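Local coordinates for peptidoglycan-recognition protein (Apis mellifera, PDB 5XZ3), which probably recognises bacterial peptidoglycan as an immune sensor of the honeybee, through a domain related to N-acetylmuramoyl-L-alanine amidases, at residues E158-K161 and Q162-N165. Numbering follows the deposited sequence.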
loop_
_atom_site.group_PDB
_atom_site.type_symbol
_atom_site.label_atom_id
_atom_site.label_comp_id
_atom_site.label_asym_id
_atom_site.label_seq_id
_atom_site.Cartn_x
_atom_site.Cartn_y
_atom_site.Cartn_z
ATOM N N GLU A 158 -5.653 15.718 0.261
ATOM C CA GLU A 158 -6.910 15.385 0.923
ATOM C C GLU A 158 -6.756 14.086 1.714
ATOM O O GLU A 158 -7.103 14.039 2.901
ATOM C CB GLU A 158 -8.095 15.347 -0.059
ATOM C CG GLU A 158 -8.522 16.724 -0.589
ATOM C CD GLU A 158 -8.766 17.722 0.552
ATOM O OE1 GLU A 158 -8.117 18.796 0.532
ATOM O OE2 GLU A 158 -9.560 17.416 1.502
ATOM N N LEU A 159 -6.198 13.061 1.064
ATOM C CA LEU A 159 -5.918 11.780 1.741
ATOM C C LEU A 159 -4.899 11.919 2.866
ATOM O O LEU A 159 -5.023 11.272 3.913
ATOM C CB LEU A 159 -5.460 10.710 0.739
ATOM C CG LEU A 159 -4.884 9.390 1.296
ATOM C CD1 LEU A 159 -5.871 8.726 2.266
ATOM C CD2 LEU A 159 -4.541 8.452 0.151
ATOM N N TYR A 160 -3.870 12.720 2.629
ATOM C CA TYR A 160 -2.893 13.026 3.676
ATOM C C TYR A 160 -3.510 13.535 4.972
ATOM O O TYR A 160 -3.180 13.039 6.063
ATOM C CB TYR A 160 -1.838 13.987 3.163
ATOM C CG TYR A 160 -0.708 14.202 4.123
ATOM C CD1 TYR A 160 0.229 13.191 4.357
ATOM C CD2 TYR A 160 -0.574 15.413 4.820
ATOM C CE1 TYR A 160 1.262 13.369 5.258
ATOM C CE2 TYR A 160 0.478 15.610 5.732
ATOM C CZ TYR A 160 1.390 14.578 5.929
ATOM O OH TYR A 160 2.442 14.756 6.783
ATOM N N LYS A 161 -4.406 14.515 4.874
ATOM C CA LYS A 161 -5.096 15.020 6.060
ATOM C C LYS A 161 -5.902 13.925 6.750
ATOM O O LYS A 161 -6.012 13.923 7.965
ATOM C CB LYS A 161 -6.001 16.213 5.701
ATOM C CG LYS A 161 -5.217 17.501 5.457
ATOM C CD LYS A 161 -6.113 18.615 4.932
ATOM C CE LYS A 161 -6.701 18.319 3.555
ATOM N NZ LYS A 161 -7.632 19.435 3.184
ATOM N N GLN A 162 -6.419 12.972 5.975
ATOM C CA GLN A 162 -7.176 11.851 6.542
ATOM C C GLN A 162 -6.301 10.906 7.333
ATOM O O GLN A 162 -6.708 10.460 8.408
ATOM C CB GLN A 162 -7.880 11.063 5.447
ATOM C CG GLN A 162 -9.024 11.832 4.835
ATOM C CD GLN A 162 -9.737 11.022 3.786
ATOM O OE1 GLN A 162 -10.829 10.522 4.017
ATOM N NE2 GLN A 162 -9.126 10.884 2.646
ATOM N N ILE A 163 -5.100 10.610 6.824
ATOM C CA ILE A 163 -4.208 9.657 7.526
ATOM C C ILE A 163 -3.632 10.328 8.771
ATOM O O ILE A 163 -3.294 9.648 9.743
ATOM C CB ILE A 163 -3.096 9.034 6.627
ATOM C CG1 ILE A 163 -2.019 10.084 6.279
ATOM C CG2 ILE A 163 -3.718 8.342 5.397
ATOM C CD1 ILE A 163 -0.736 9.557 5.674
ATOM N N GLN A 164 -3.592 11.669 8.777
ATOM C CA GLN A 164 -3.162 12.396 9.984
ATOM C C GLN A 164 -4.060 12.162 11.215
ATOM O O GLN A 164 -3.639 12.427 12.347
ATOM C CB GLN A 164 -3.041 13.898 9.717
ATOM C CG GLN A 164 -1.845 14.247 8.854
ATOM C CD GLN A 164 -1.740 15.728 8.617
ATOM O OE1 GLN A 164 -2.405 16.277 7.737
ATOM N NE2 GLN A 164 -0.926 16.390 9.421
ATOM N N ASN A 165 -5.277 11.677 10.993
ATOM C CA ASN A 165 -6.164 11.283 12.110
ATOM C C ASN A 165 -5.749 9.969 12.769
ATOM O O ASN A 165 -6.169 9.662 13.894
ATOM C CB ASN A 165 -7.620 11.208 11.651
ATOM C CG ASN A 165 -8.170 12.562 11.207
ATOM O OD1 ASN A 165 -7.796 13.608 11.743
ATOM N ND2 ASN A 165 -9.080 12.538 10.227
#
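Glu158 O accepts a weak hydrogen bond from Gln162 N (3.3 Å), while its side chain turns along the outer side of the helix to Lys161. There Lys161 NZ reaches Glu158 OE1 at 2.8 Å, a salt bridge on the syn side of the carboxylate, 30° out of its plane; opposite charges a turn apart suit this surface. At the next residue, Leu159 O accepts a hydrogen bond from Ile163 N (3.0 Å). With chi1 at 169°, the leucine's CG points away from its own N, and CD1 reaches Ile163 CG2, 3.8 Å away; branched aliphatic chains suit this buried side, where Leu159 also packs on Leu121 of helix 118-133. These i to i+3 and i to i+4 contacts belong to the short amphipathic helix 157-163, which lies against that longer helix of the amidase-like domain, its oily side inward and its charged pair outward. Tyr160, also buried, meets two residues of the following turn on the same side of its ring plane: Ile163 CD1 approaches ring atom CD1 obliquely at 4.0 Å, and Gln164 lays CG over the face, offset toward the rim. Tyr160 O accepts a hydrogen bond from Gln164 N at 3.1 Å. The glutamine's long chain lets its amide, inclined 32° to the ring, bring CD within 3.6 Å of Tyr160 CE2. An alanine in place of Gln164 would probably uncover that part of the ring and leave it freer to shift. Lys161 keeps its aliphatic stem beside this amide, CG lying 3.8 Å from Gln164 OE1.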